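Local coordinates for Anapc5 protein (Xenopus laevis, PDB 5BPZ), which is a subunit of the anaphase-promoting complex (APC/C), a cell-cycle ubiquitin ligase, and is represented here by the subunit's all-helical N-terminal domain, at residues A[31-36]-A[63-68]; A[41-46]-A[88-93]; A[104-109]-A[151-156]. All blocks are in the same frame, centred on the assembly; numbering follows the deposited sequence.

Contact 1 of 3, residues A[31-36]-A[63-68]; sequences TPYKIS and LPLLQG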
ATOM      1  N   THR A  31      -6.389   3.970  -6.176  1.00 50.17           N
ATOM      2  CA  THR A  31      -5.782   5.284  -5.944  1.00 47.55           C
ATOM      3  C   THR A  31      -4.408   5.140  -5.255  1.00 46.88           C
ATOM      4  O   THR A  31      -4.139   4.073  -4.695  1.00 44.73           O
ATOM      5  CB  THR A  31      -6.718   6.166  -5.086  1.00 50.93           C
ATOM      6  OG1 THR A  31      -7.010   5.500  -3.861  1.00 47.62           O
ATOM      7  CG2 THR A  31      -8.002   6.574  -5.807  1.00 50.49           C
ATOM      8  N   PRO A  32      -3.550   6.205  -5.227  1.00 41.77           N
ATOM      9  CA  PRO A  32      -2.262   6.098  -4.501  1.00 39.41           C
ATOM     10  C   PRO A  32      -2.391   5.714  -3.015  1.00 40.32           C
ATOM     11  O   PRO A  32      -1.497   5.049  -2.491  1.00 38.79           O
ATOM     12  CB  PRO A  32      -1.628   7.479  -4.676  1.00 40.90           C
ATOM     13  CG  PRO A  32      -2.331   8.108  -5.818  1.00 46.68           C
ATOM     14  CD  PRO A  32      -3.708   7.539  -5.850  1.00 43.13           C
ATOM     15  N   TYR A  33      -3.505   6.088  -2.345  1.00 36.17           N
ATOM     16  CA  TYR A  33      -3.755   5.686  -0.954  1.00 35.20           C
ATOM     17  C   TYR A  33      -3.937   4.156  -0.875  1.00 37.54           C
ATOM     18  O   TYR A  33      -3.383   3.514   0.026  1.00 35.60           O
ATOM     19  CB  TYR A  33      -4.999   6.391  -0.368  1.00 36.60           C
ATOM     20  CG  TYR A  33      -5.482   5.752   0.916  1.00 37.61           C
ATOM     21  CD1 TYR A  33      -4.807   5.957   2.117  1.00 38.22           C
ATOM     22  CD2 TYR A  33      -6.577   4.893   0.921  1.00 38.97           C
ATOM     23  CE1 TYR A  33      -5.218   5.334   3.290  1.00 37.48           C
ATOM     24  CE2 TYR A  33      -6.993   4.258   2.093  1.00 39.64           C
ATOM     25  CZ  TYR A  33      -6.319   4.496   3.278  1.00 42.29           C
ATOM     26  OH  TYR A  33      -6.715   3.880   4.437  1.00 40.89           O
ATOM     27  N   LYS A  34      -4.740   3.591  -1.807  1.00 34.33           N
ATOM     28  CA  LYS A  34      -5.037   2.153  -1.877  1.00 34.25           C
ATOM     29  C   LYS A  34      -3.758   1.355  -2.134  1.00 37.03           C
ATOM     30  O   LYS A  34      -3.593   0.294  -1.543  1.00 36.06           O
ATOM     31  CB  LYS A  34      -6.091   1.848  -2.959  1.00 38.47           C
ATOM     32  CG  LYS A  34      -7.467   2.460  -2.699  1.00 51.24           C
ATOM     33  CD  LYS A  34      -8.426   1.510  -1.999  1.00 61.69           C
ATOM     34  CE  LYS A  34      -9.872   1.780  -2.352  1.00 74.45           C
ATOM     35  NZ  LYS A  34     -10.361   3.076  -1.813  1.00 88.95           N
ATOM     36  N   ILE A  35      -2.839   1.895  -2.973  1.00 34.18           N
ATOM     37  CA  ILE A  35      -1.523   1.314  -3.296  1.00 33.67           C
ATOM     38  C   ILE A  35      -0.683   1.258  -2.015  1.00 34.76           C
ATOM     39  O   ILE A  35      -0.068   0.233  -1.709  1.00 34.79           O
ATOM     40  CB  ILE A  35      -0.826   2.129  -4.425  1.00 36.90           C
ATOM     41  CG1 ILE A  35      -1.546   1.916  -5.785  1.00 38.36           C
ATOM     42  CG2 ILE A  35       0.662   1.778  -4.535  1.00 37.31           C
ATOM     43  CD1 ILE A  35      -1.148   2.964  -6.929  1.00 39.15           C
ATOM     44  N   SER A  36      -0.713   2.352  -1.250  1.00 29.31           N
ATOM     45  CA  SER A  36      -0.010   2.500   0.023  1.00 27.89           C
ATOM     46  C   SER A  36      -0.505   1.480   1.062  1.00 31.68           C
ATOM     47  O   SER A  36       0.287   0.944   1.836  1.00 30.65           O
ATOM     48  CB  SER A  36      -0.155   3.933   0.514  1.00 28.86           C
ATOM     49  OG  SER A  36       0.338   4.821  -0.478  1.00 33.80           O
ATOM     50  N   LEU A  63      -7.826  -3.362   9.584  1.00 47.38           N
ATOM     51  CA  LEU A  63      -9.064  -3.448   8.791  1.00 48.04           C
ATOM     52  C   LEU A  63      -9.764  -2.092   8.474  1.00 51.22           C
ATOM     53  O   LEU A  63     -10.116  -1.931   7.303  1.00 50.91           O
ATOM     54  CB  LEU A  63     -10.077  -4.445   9.385  1.00 50.92           C
ATOM     55  CG  LEU A  63      -9.672  -5.934   9.338  1.00 56.33           C
ATOM     56  CD1 LEU A  63     -10.829  -6.822   9.723  1.00 59.12           C
ATOM     57  CD2 LEU A  63      -9.134  -6.343   7.957  1.00 58.08           C
ATOM     58  N   PRO A  64      -9.934  -1.096   9.402  1.00 46.49           N
ATOM     59  CA  PRO A  64     -10.568   0.186   9.004  1.00 45.88           C
ATOM     60  C   PRO A  64      -9.877   0.966   7.870  1.00 45.58           C
ATOM     61  O   PRO A  64     -10.531   1.783   7.232  1.00 46.38           O
ATOM     62  CB  PRO A  64     -10.570   0.996  10.306  1.00 48.98           C
ATOM     63  CG  PRO A  64     -10.499  -0.024  11.387  1.00 54.76           C
ATOM     64  CD  PRO A  64      -9.603  -1.080  10.844  1.00 48.42           C
ATOM     65  N   LEU A  65      -8.572   0.728   7.627  1.00 38.67           N
ATOM     66  CA  LEU A  65      -7.800   1.367   6.558  1.00 37.14           C
ATOM     67  C   LEU A  65      -8.221   0.852   5.170  1.00 43.61           C
ATOM     68  O   LEU A  65      -8.137   1.585   4.185  1.00 42.49           O
ATOM     69  CB  LEU A  65      -6.293   1.149   6.751  1.00 34.88           C
ATOM     70  CG  LEU A  65      -5.633   1.827   7.960  1.00 39.75           C
ATOM     71  CD1 LEU A  65      -4.163   1.439   8.062  1.00 37.43           C
ATOM     72  CD2 LEU A  65      -5.768   3.363   7.906  1.00 41.30           C
ATOM     73  N   LEU A  66      -8.667  -0.412   5.111  1.00 42.24           N
ATOM     74  CA  LEU A  66      -9.097  -1.100   3.899  1.00 44.02           C
ATOM     75  C   LEU A  66     -10.526  -0.704   3.540  1.00 51.92           C
ATOM     76  O   LEU A  66     -10.895  -0.684   2.365  1.00 52.07           O
ATOM     77  CB  LEU A  66      -9.032  -2.620   4.146  1.00 44.63           C
ATOM     78  CG  LEU A  66      -7.699  -3.347   3.914  1.00 48.19           C
ATOM     79  CD1 LEU A  66      -6.622  -2.943   4.926  1.00 46.72           C
ATOM     80  CD2 LEU A  66      -7.895  -4.831   4.039  1.00 52.71           C
ATOM     81  N   GLN A  67     -11.320  -0.381   4.564  1.00 51.68           N
ATOM     82  CA  GLN A  67     -12.735  -0.035   4.470  1.00 55.44           C
ATOM     83  C   GLN A  67     -13.034   1.475   4.435  1.00 60.36           C
ATOM     84  O   GLN A  67     -14.072   1.877   3.909  1.00 63.34           O
ATOM     85  CB  GLN A  67     -13.499  -0.703   5.632  1.00 58.87           C
ATOM     86  CG  GLN A  67     -13.406  -2.231   5.625  1.00 75.56           C
ATOM     87  CD  GLN A  67     -13.921  -2.852   6.898  1.00 99.57           C
ATOM     88  OE1 GLN A  67     -13.153  -3.200   7.803  1.00 93.54           O
ATOM     89  NE2 GLN A  67     -15.233  -3.036   6.985  1.00 96.73           N
ATOM     90  N   GLY A  68     -12.145   2.280   5.006  1.00 54.48           N
ATOM     91  CA  GLY A  68     -12.324   3.722   5.129  1.00 54.96           C
ATOM     92  C   GLY A  68     -12.058   4.556   3.890  1.00 57.68           C
ATOM     93  O   GLY A  68     -11.723   4.016   2.829  1.00 56.90           O
TER
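The phenol of Tyr33 reaches from the first turn of helix 32-46 to the C-terminal end of helix 52-67, where its hydroxyl donates a hydrogen bond to the backbone carbonyl of Leu65, OH to O 2.7 Å. The oxygen lies near the ring plane, at the edge of the phenol, and the hydroxyl in turn sits in the carbonyl plane on a lone pair, with a C=O...OH angle of 118°. Tyr33 OH also rests against the Leu65 side chain, 3.6 Å from CB and 3.6 Å from CD2. What aims the ring is its first torsion: CG lies anti to the backbone N (chi1 166°), which sends the phenol out from its helix toward the other. Within the same turn, Ser36 OG donates to Pro32 O at 2.7 Å, while Ser36 N takes the same oxygen from the opposite face. Proline suits this first turn, where no amide hydrogen is needed, and Thr31 is the N-cap, its OG1 bonded to Asp70. Tyr159 of helix 146-164 and Met71 also pack against the Tyr33 side chain. A carbonyl near a helix end can accept a side-chain donor, and tyrosine carries one on a long apolar ring, making this buried contact polar and directional.

Contact 2 of 3, residues A[41-46]-A[88-93]; sequences LSEMSK and SSSVHI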
ATOM      1  N   LEU A  41       0.117  -3.855   3.646  1.00 32.17           N
ATOM      2  CA  LEU A  41      -0.253  -5.262   3.798  1.00 33.81           C
ATOM      3  C   LEU A  41       0.922  -6.162   3.444  1.00 37.32           C
ATOM      4  O   LEU A  41       1.214  -7.098   4.184  1.00 37.67           O
ATOM      5  CB  LEU A  41      -1.498  -5.617   2.974  1.00 35.30           C
ATOM      6  CG  LEU A  41      -2.822  -5.041   3.489  1.00 40.57           C
ATOM      7  CD1 LEU A  41      -3.907  -5.124   2.399  1.00 41.66           C
ATOM      8  CD2 LEU A  41      -3.274  -5.745   4.769  1.00 42.56           C
ATOM      9  N   SER A  42       1.656  -5.815   2.381  1.00 34.45           N
ATOM     10  CA  SER A  42       2.841  -6.562   1.954  1.00 35.13           C
ATOM     11  C   SER A  42       3.945  -6.526   3.029  1.00 39.29           C
ATOM     12  O   SER A  42       4.466  -7.581   3.404  1.00 38.30           O
ATOM     13  CB  SER A  42       3.359  -6.019   0.631  1.00 38.57           C
ATOM     14  OG  SER A  42       4.503  -6.734   0.202  1.00 46.72           O
ATOM     15  N   GLU A  43       4.269  -5.311   3.536  1.00 34.99           N
ATOM     16  CA  GLU A  43       5.280  -5.097   4.568  1.00 34.51           C
ATOM     17  C   GLU A  43       4.921  -5.763   5.885  1.00 38.80           C
ATOM     18  O   GLU A  43       5.813  -6.229   6.596  1.00 38.68           O
ATOM     19  CB  GLU A  43       5.587  -3.603   4.759  1.00 35.60           C
ATOM     20  CG  GLU A  43       6.333  -2.978   3.580  1.00 45.20           C
ATOM     21  CD  GLU A  43       7.556  -3.736   3.099  1.00 62.51           C
ATOM     22  OE1 GLU A  43       8.444  -4.027   3.934  1.00 51.06           O
ATOM     23  OE2 GLU A  43       7.608  -4.074   1.893  1.00 55.10           O
ATOM     24  N   MET A  44       3.622  -5.843   6.196  1.00 36.44           N
ATOM     25  CA  MET A  44       3.162  -6.499   7.416  1.00 36.82           C
ATOM     26  C   MET A  44       3.418  -8.007   7.357  1.00 38.96           C
ATOM     27  O   MET A  44       3.868  -8.576   8.344  1.00 38.52           O
ATOM     28  CB  MET A  44       1.678  -6.216   7.670  1.00 39.74           C
ATOM     29  CG  MET A  44       1.442  -4.930   8.415  1.00 44.70           C
ATOM     30  SD  MET A  44      -0.293  -4.414   8.333  1.00 50.34           S
ATOM     31  CE  MET A  44      -0.983  -5.471   9.635  1.00 47.98           C
ATOM     32  N   SER A  45       3.155  -8.648   6.198  1.00 35.49           N
ATOM     33  CA  SER A  45       3.353 -10.086   6.051  1.00 36.09           C
ATOM     34  C   SER A  45       4.829 -10.487   6.062  1.00 40.26           C
ATOM     35  O   SER A  45       5.151 -11.582   6.488  1.00 40.54           O
ATOM     36  CB  SER A  45       2.641 -10.618   4.807  1.00 39.75           C
ATOM     37  OG  SER A  45       3.120 -10.004   3.624  1.00 53.89           O
ATOM     38  N   LYS A  46       5.710  -9.589   5.639  1.00 37.50           N
ATOM     39  CA  LYS A  46       7.155  -9.805   5.538  1.00 37.74           C
ATOM     40  C   LYS A  46       7.920  -9.512   6.833  1.00 41.76           C
ATOM     41  O   LYS A  46       9.066  -9.941   6.951  1.00 44.79           O
ATOM     42  CB  LYS A  46       7.728  -8.942   4.394  1.00 39.30           C
ATOM     43  CG  LYS A  46       7.358  -9.425   2.993  1.00 48.83           C
ATOM     44  CD  LYS A  46       7.461  -8.308   1.951  1.00 61.16           C
ATOM     45  CE  LYS A  46       8.815  -8.228   1.289  1.00 77.90           C
ATOM     46  NZ  LYS A  46       8.944  -7.027   0.420  1.00 86.73           N
ATOM     47  N   SER A  88       6.277   1.088   9.479  1.00 45.00           N
ATOM     48  CA  SER A  88       5.929   2.458   9.049  1.00 43.83           C
ATOM     49  C   SER A  88       6.966   3.072   8.098  1.00 47.67           C
ATOM     50  O   SER A  88       6.591   3.576   7.032  1.00 45.61           O
ATOM     51  CB  SER A  88       5.697   3.369  10.249  1.00 49.19           C
ATOM     52  OG  SER A  88       6.866   3.460  11.047  1.00 66.16           O
ATOM     53  N   SER A  89       8.268   2.960   8.453  1.00 45.79           N
ATOM     54  CA  SER A  89       9.377   3.466   7.648  1.00 46.46           C
ATOM     55  C   SER A  89       9.525   2.669   6.372  1.00 47.78           C
ATOM     56  O   SER A  89       9.747   3.257   5.317  1.00 48.12           O
ATOM     57  CB  SER A  89      10.684   3.443   8.442  1.00 55.11           C
ATOM     58  OG  SER A  89      10.662   4.383   9.504  1.00 67.26           O
ATOM     59  N   SER A  90       9.402   1.335   6.460  1.00 42.84           N
ATOM     60  CA  SER A  90       9.528   0.427   5.324  1.00 42.33           C
ATOM     61  C   SER A  90       8.454   0.707   4.289  1.00 42.74           C
ATOM     62  O   SER A  90       8.726   0.629   3.091  1.00 44.16           O
ATOM     63  CB  SER A  90       9.449  -1.024   5.785  1.00 47.29           C
ATOM     64  OG  SER A  90      10.445  -1.302   6.754  1.00 61.14           O
ATOM     65  N   VAL A  91       7.239   1.025   4.751  1.00 36.16           N
ATOM     66  CA  VAL A  91       6.092   1.374   3.915  1.00 34.01           C
ATOM     67  C   VAL A  91       6.415   2.694   3.204  1.00 36.72           C
ATOM     68  O   VAL A  91       6.315   2.766   1.977  1.00 35.90           O
ATOM     69  CB  VAL A  91       4.782   1.462   4.749  1.00 35.72           C
ATOM     70  CG1 VAL A  91       3.653   2.120   3.961  1.00 33.66           C
ATOM     71  CG2 VAL A  91       4.356   0.089   5.241  1.00 35.43           C
ATOM     72  N   HIS A  92       6.839   3.709   3.987  1.00 34.34           N
ATOM     73  CA  HIS A  92       7.190   5.046   3.510  1.00 36.43           C
ATOM     74  C   HIS A  92       8.277   5.032   2.421  1.00 41.78           C
ATOM     75  O   HIS A  92       8.084   5.645   1.366  1.00 41.33           O
ATOM     76  CB  HIS A  92       7.564   5.960   4.691  1.00 39.31           C
ATOM     77  CG  HIS A  92       7.929   7.351   4.283  1.00 44.94           C
ATOM     78  ND1 HIS A  92       6.970   8.260   3.879  1.00 46.29           N
ATOM     79  CD2 HIS A  92       9.149   7.932   4.194  1.00 50.63           C
ATOM     80  CE1 HIS A  92       7.632   9.365   3.577  1.00 47.75           C
ATOM     81  NE2 HIS A  92       8.944   9.213   3.738  1.00 50.77           N
ATOM     82  N   ILE A  93       9.386   4.298   2.660  1.00 40.51           N
ATOM     83  CA  ILE A  93      10.520   4.186   1.729  1.00 42.90           C
ATOM     84  C   ILE A  93      10.145   3.368   0.481  1.00 46.31           C
ATOM     85  O   ILE A  93      10.671   3.647  -0.594  1.00 48.09           O
ATOM     86  CB  ILE A  93      11.835   3.668   2.425  1.00 48.97           C
ATOM     87  CG1 ILE A  93      12.210   4.480   3.702  1.00 49.82           C
ATOM     88  CG2 ILE A  93      13.029   3.579   1.459  1.00 53.91           C
ATOM     89  CD1 ILE A  93      12.672   5.957   3.522  1.00 63.68           C
TER
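Glu43 and Val91 lie side by side, pointing opposite ways, where helix 32-46 packs against helix 85-99 in this all-helical domain. The aliphatic stem of the glutamate does the touching: CB lies 3.9 Å from Val91 CG2, and CG is almost as near to the same methyl. Val91 offers that branch because its chi1 (167°) places CG1 opposite the backbone N and turns CG2 to the glutamate. A beta-branched residue is apt here, since its two methyls can serve different neighbours at once: the valine side chain also packs on Val39 and Leu40 of helix 32-46 and on Ile77 of helix 73-83.

The carboxylate continues past the valine along helix 85-99. In Glu43 chi2 (-49°) kinks the chain and turns the acid along the interface, and OE2 forms a salt bridge with Arg94, one turn beyond Ser90. Within its own helix Lys46 NZ forms a second salt bridge to Glu43 OE2, at 3.6 Å, so two positive groups share this one oxygen, an arrangement likely to favour the charged acid. Glutamate thus fits a partly buried site, with apolar methylenes for the valine and a charge for the basic pair. Ser90, small enough to sit close to the acid, meets the other carboxylate oxygen by carbon alone, Glu43 OE1 lying 3.7 Å from Ser90 CB.

Contact 3 of 3, residues A[104-109]-A[151-156]; sequences KDMEQF and KLYTSL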
ATOM      1  N   LYS A 104       7.290   1.223 -14.588  1.00 76.16           N
ATOM      2  CA  LYS A 104       7.589  -0.210 -14.436  1.00 77.71           C
ATOM      3  C   LYS A 104       7.672  -0.667 -12.969  1.00 77.13           C
ATOM      4  O   LYS A 104       7.306  -1.803 -12.673  1.00 76.21           O
ATOM      5  CB  LYS A 104       8.865  -0.612 -15.209  1.00 86.20           C
ATOM      6  CG  LYS A 104      10.148   0.109 -14.780  1.00101.72           C
ATOM      7  CD  LYS A 104      11.384  -0.453 -15.468  1.00118.18           C
ATOM      8  CE  LYS A 104      12.653   0.251 -15.046  1.00129.33           C
ATOM      9  NZ  LYS A 104      13.118  -0.186 -13.701  1.00133.67           N
ATOM     10  N   ASP A 105       8.139   0.223 -12.065  1.00 70.33           N
ATOM     11  CA  ASP A 105       8.282  -0.063 -10.637  1.00 65.65           C
ATOM     12  C   ASP A 105       6.938  -0.246  -9.941  1.00 63.16           C
ATOM     13  O   ASP A 105       6.844  -1.058  -9.021  1.00 60.15           O
ATOM     14  CB  ASP A 105       9.159   0.990  -9.945  1.00 66.55           C
ATOM     15  CG  ASP A 105      10.595   0.969 -10.438  1.00 83.09           C
ATOM     16  OD1 ASP A 105      11.242  -0.102 -10.347  1.00 85.04           O
ATOM     17  OD2 ASP A 105      11.067   2.011 -10.930  1.00 92.72           O
ATOM     18  N   MET A 106       5.893   0.476 -10.408  1.00 57.97           N
ATOM     19  CA  MET A 106       4.533   0.345  -9.890  1.00 53.89           C
ATOM     20  C   MET A 106       3.927  -0.962 -10.417  1.00 59.44           C
ATOM     21  O   MET A 106       3.327  -1.698  -9.642  1.00 56.96           O
ATOM     22  CB  MET A 106       3.668   1.561 -10.272  1.00 55.35           C
ATOM     23  CG  MET A 106       2.309   1.583  -9.571  1.00 55.10           C
ATOM     24  SD  MET A 106       1.164   2.870 -10.128  1.00 59.26           S
ATOM     25  CE  MET A 106       0.833   2.301 -11.850  1.00 61.76           C
ATOM     26  N   GLU A 107       4.133  -1.264 -11.721  1.00 61.30           N
ATOM     27  CA  GLU A 107       3.666  -2.484 -12.403  1.00 64.08           C
ATOM     28  C   GLU A 107       4.298  -3.739 -11.783  1.00 68.32           C
ATOM     29  O   GLU A 107       3.614  -4.754 -11.624  1.00 68.91           O
ATOM     30  CB  GLU A 107       3.981  -2.430 -13.911  1.00 71.27           C
ATOM     31  CG  GLU A 107       3.443  -1.200 -14.628  1.00 79.50           C
ATOM     32  CD  GLU A 107       3.758  -1.132 -16.109  1.00101.13           C
ATOM     33  OE1 GLU A 107       4.957  -1.155 -16.469  1.00 94.29           O
ATOM     34  OE2 GLU A 107       2.802  -1.015 -16.910  1.00 97.51           O
ATOM     35  N   GLN A 108       5.600  -3.661 -11.435  1.00 64.70           N
ATOM     36  CA  GLN A 108       6.357  -4.742 -10.803  1.00 65.02           C
ATOM     37  C   GLN A 108       5.854  -4.993  -9.376  1.00 64.46           C
ATOM     38  O   GLN A 108       5.869  -6.136  -8.930  1.00 65.14           O
ATOM     39  CB  GLN A 108       7.858  -4.429 -10.807  1.00 68.63           C
ATOM     40  CG  GLN A 108       8.753  -5.629 -10.495  1.00 94.30           C
ATOM     41  CD  GLN A 108      10.209  -5.250 -10.377  1.00124.37           C
ATOM     42  OE1 GLN A 108      10.570  -4.075 -10.225  1.00121.06           O
ATOM     43  NE2 GLN A 108      11.081  -6.247 -10.429  1.00121.73           N
ATOM     44  N   PHE A 109       5.410  -3.934  -8.667  1.00 56.75           N
ATOM     45  CA  PHE A 109       4.850  -4.076  -7.318  1.00 51.05           C
ATOM     46  C   PHE A 109       3.557  -4.899  -7.385  1.00 54.96           C
ATOM     47  O   PHE A 109       3.354  -5.784  -6.553  1.00 52.00           O
ATOM     48  CB  PHE A 109       4.601  -2.710  -6.633  1.00 48.09           C
ATOM     49  CG  PHE A 109       3.733  -2.817  -5.389  1.00 45.34           C
ATOM     50  CD1 PHE A 109       4.223  -3.400  -4.225  1.00 46.53           C
ATOM     51  CD2 PHE A 109       2.404  -2.406  -5.412  1.00 45.71           C
ATOM     52  CE1 PHE A 109       3.409  -3.545  -3.097  1.00 44.77           C
ATOM     53  CE2 PHE A 109       1.591  -2.547  -4.280  1.00 45.66           C
ATOM     54  CZ  PHE A 109       2.100  -3.118  -3.131  1.00 42.79           C
ATOM     55  N   LYS A 151      -1.790   7.608 -15.616  1.00 64.92           N
ATOM     56  CA  LYS A 151      -2.347   8.656 -14.745  1.00 62.96           C
ATOM     57  C   LYS A 151      -2.351   8.208 -13.275  1.00 62.29           C
ATOM     58  O   LYS A 151      -2.319   9.055 -12.382  1.00 60.81           O
ATOM     59  CB  LYS A 151      -3.759   9.109 -15.193  1.00 68.49           C
ATOM     60  CG  LYS A 151      -3.871   9.661 -16.622  1.00 81.00           C
ATOM     61  CD  LYS A 151      -3.131  10.975 -16.843  1.00 97.49           C
ATOM     62  CE  LYS A 151      -2.973  11.280 -18.312  1.00114.64           C
ATOM     63  NZ  LYS A 151      -2.099  12.461 -18.534  1.00123.79           N
ATOM     64  N   LEU A 152      -2.344   6.880 -13.027  1.00 55.37           N
ATOM     65  CA  LEU A 152      -2.274   6.333 -11.672  1.00 50.45           C
ATOM     66  C   LEU A 152      -0.858   6.493 -11.111  1.00 51.93           C
ATOM     67  O   LEU A 152      -0.702   6.892  -9.952  1.00 47.89           O
ATOM     68  CB  LEU A 152      -2.735   4.867 -11.628  1.00 49.52           C
ATOM     69  CG  LEU A 152      -2.639   4.143 -10.276  1.00 50.06           C
ATOM     70  CD1 LEU A 152      -3.534   4.799  -9.214  1.00 48.26           C
ATOM     71  CD2 LEU A 152      -2.932   2.665 -10.438  1.00 48.40           C
ATOM     72  N   TYR A 153       0.165   6.211 -11.937  1.00 50.90           N
ATOM     73  CA  TYR A 153       1.561   6.357 -11.537  1.00 50.26           C
ATOM     74  C   TYR A 153       1.935   7.820 -11.285  1.00 54.48           C
ATOM     75  O   TYR A 153       2.663   8.087 -10.329  1.00 52.49           O
ATOM     76  CB  TYR A 153       2.526   5.690 -12.540  1.00 54.87           C
ATOM     77  CG  TYR A 153       3.976   5.812 -12.122  1.00 55.75           C
ATOM     78  CD1 TYR A 153       4.455   5.154 -10.990  1.00 55.35           C
ATOM     79  CD2 TYR A 153       4.851   6.655 -12.806  1.00 58.21           C
ATOM     80  CE1 TYR A 153       5.772   5.307 -10.566  1.00 55.79           C
ATOM     81  CE2 TYR A 153       6.172   6.817 -12.390  1.00 58.42           C
ATOM     82  CZ  TYR A 153       6.624   6.151 -11.262  1.00 61.34           C
ATOM     83  OH  TYR A 153       7.917   6.308 -10.838  1.00 60.22           O
ATOM     84  N   THR A 154       1.428   8.764 -12.111  1.00 53.46           N
ATOM     85  CA  THR A 154       1.711  10.194 -11.911  1.00 53.69           C
ATOM     86  C   THR A 154       1.043  10.668 -10.611  1.00 55.31           C
ATOM     87  O   THR A 154       1.684  11.360  -9.817  1.00 52.97           O
ATOM     88  CB  THR A 154       1.389  11.056 -13.153  1.00 65.91           C
ATOM     89  OG1 THR A 154      -0.021  11.113 -13.369  1.00 70.33           O
ATOM     90  CG2 THR A 154       2.120  10.584 -14.420  1.00 65.81           C
ATOM     91  N   SER A 155      -0.210  10.216 -10.363  1.00 52.19           N
ATOM     92  CA  SER A 155      -0.975  10.496  -9.138  1.00 50.07           C
ATOM     93  C   SER A 155      -0.206  10.014  -7.912  1.00 49.89           C
ATOM     94  O   SER A 155      -0.232  10.679  -6.877  1.00 47.99           O
ATOM     95  CB  SER A 155      -2.336   9.804  -9.174  1.00 54.05           C
ATOM     96  OG  SER A 155      -3.170  10.379 -10.166  1.00 71.34           O
ATOM     97  N   LEU A 156       0.475   8.854  -8.041  1.00 45.33           N
ATOM     98  CA  LEU A 156       1.275   8.242  -6.988  1.00 42.45           C
ATOM     99  C   LEU A 156       2.503   9.088  -6.680  1.00 44.06           C
ATOM    100  O   LEU A 156       2.843   9.268  -5.506  1.00 41.82           O
ATOM    101  CB  LEU A 156       1.665   6.805  -7.364  1.00 42.98           C
ATOM    102  CG  LEU A 156       2.578   6.058  -6.387  1.00 46.56           C
ATOM    103  CD1 LEU A 156       1.844   5.680  -5.104  1.00 44.86           C
ATOM    104  CD2 LEU A 156       3.172   4.855  -7.046  1.00 52.53           C
TER
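A Met-aromatic contact joins helix 103-114 to helix 146-164: Met106 SD lies at the edge of the Tyr153 ring, 5.4 Å from its centroid. The methionine chain leaves its helix with CG anti to the backbone N (chi1 -171°) and stays extended through chi2, which delivers SD to within 3.8 Å of Tyr153 CA. A turn at chi3 (67°) then lays the methyl beside the tyrosine stem, Met106 CE settling 3.9 Å from Tyr153 CB. Nearer its own backbone, Met106 CB approaches the ring obliquely, 3.7 Å from Tyr153 CD1, as the methionine and the tyrosine run alongside one another from opposing helices.

The segments cross almost at right angles, at 101°, with their axes 10.4 Å apart, an orthogonal packing of helices bridged by long side chains. Leucines one turn apart flank the sulfur: Met106 SD is 4.0 Å from Leu152 CG and 4.2 Å from Leu156 CD2. An unbranched, flexible methionine suits a position surrounded by groups of such different shape. With an alanine here the thioether is gone, which would probably leave a gap beside Leu152 and Leu156 and the tyrosine ring without its sulfur partner. Met98 of helix 85-99 packs on both Met106 and Leu156, and its carbonyl oxygen accepts the hydrogen bond of the Tyr153 hydroxyl.

From the N terminus, helix 32-46 takes part in two closures: its opening turn is met by the end of helix 52-67 in contact 1, and its last turns by helix 85-99 in contact 2. Because the segments alternate along the chain (31-36, 41-46, 63-68, 88-93), the two loops cross, and neither nests in the other. Contact 3 begins only after both are complete, closing the later loop from helix 103-114 to helix 146-164. It still joins the same core, since Pro32 touches Ser155 and Ile35 packs on Leu152 and Met106. Contacts 1 and 2 meet through Ser36 and Val91, making helix 32-46 the shared element.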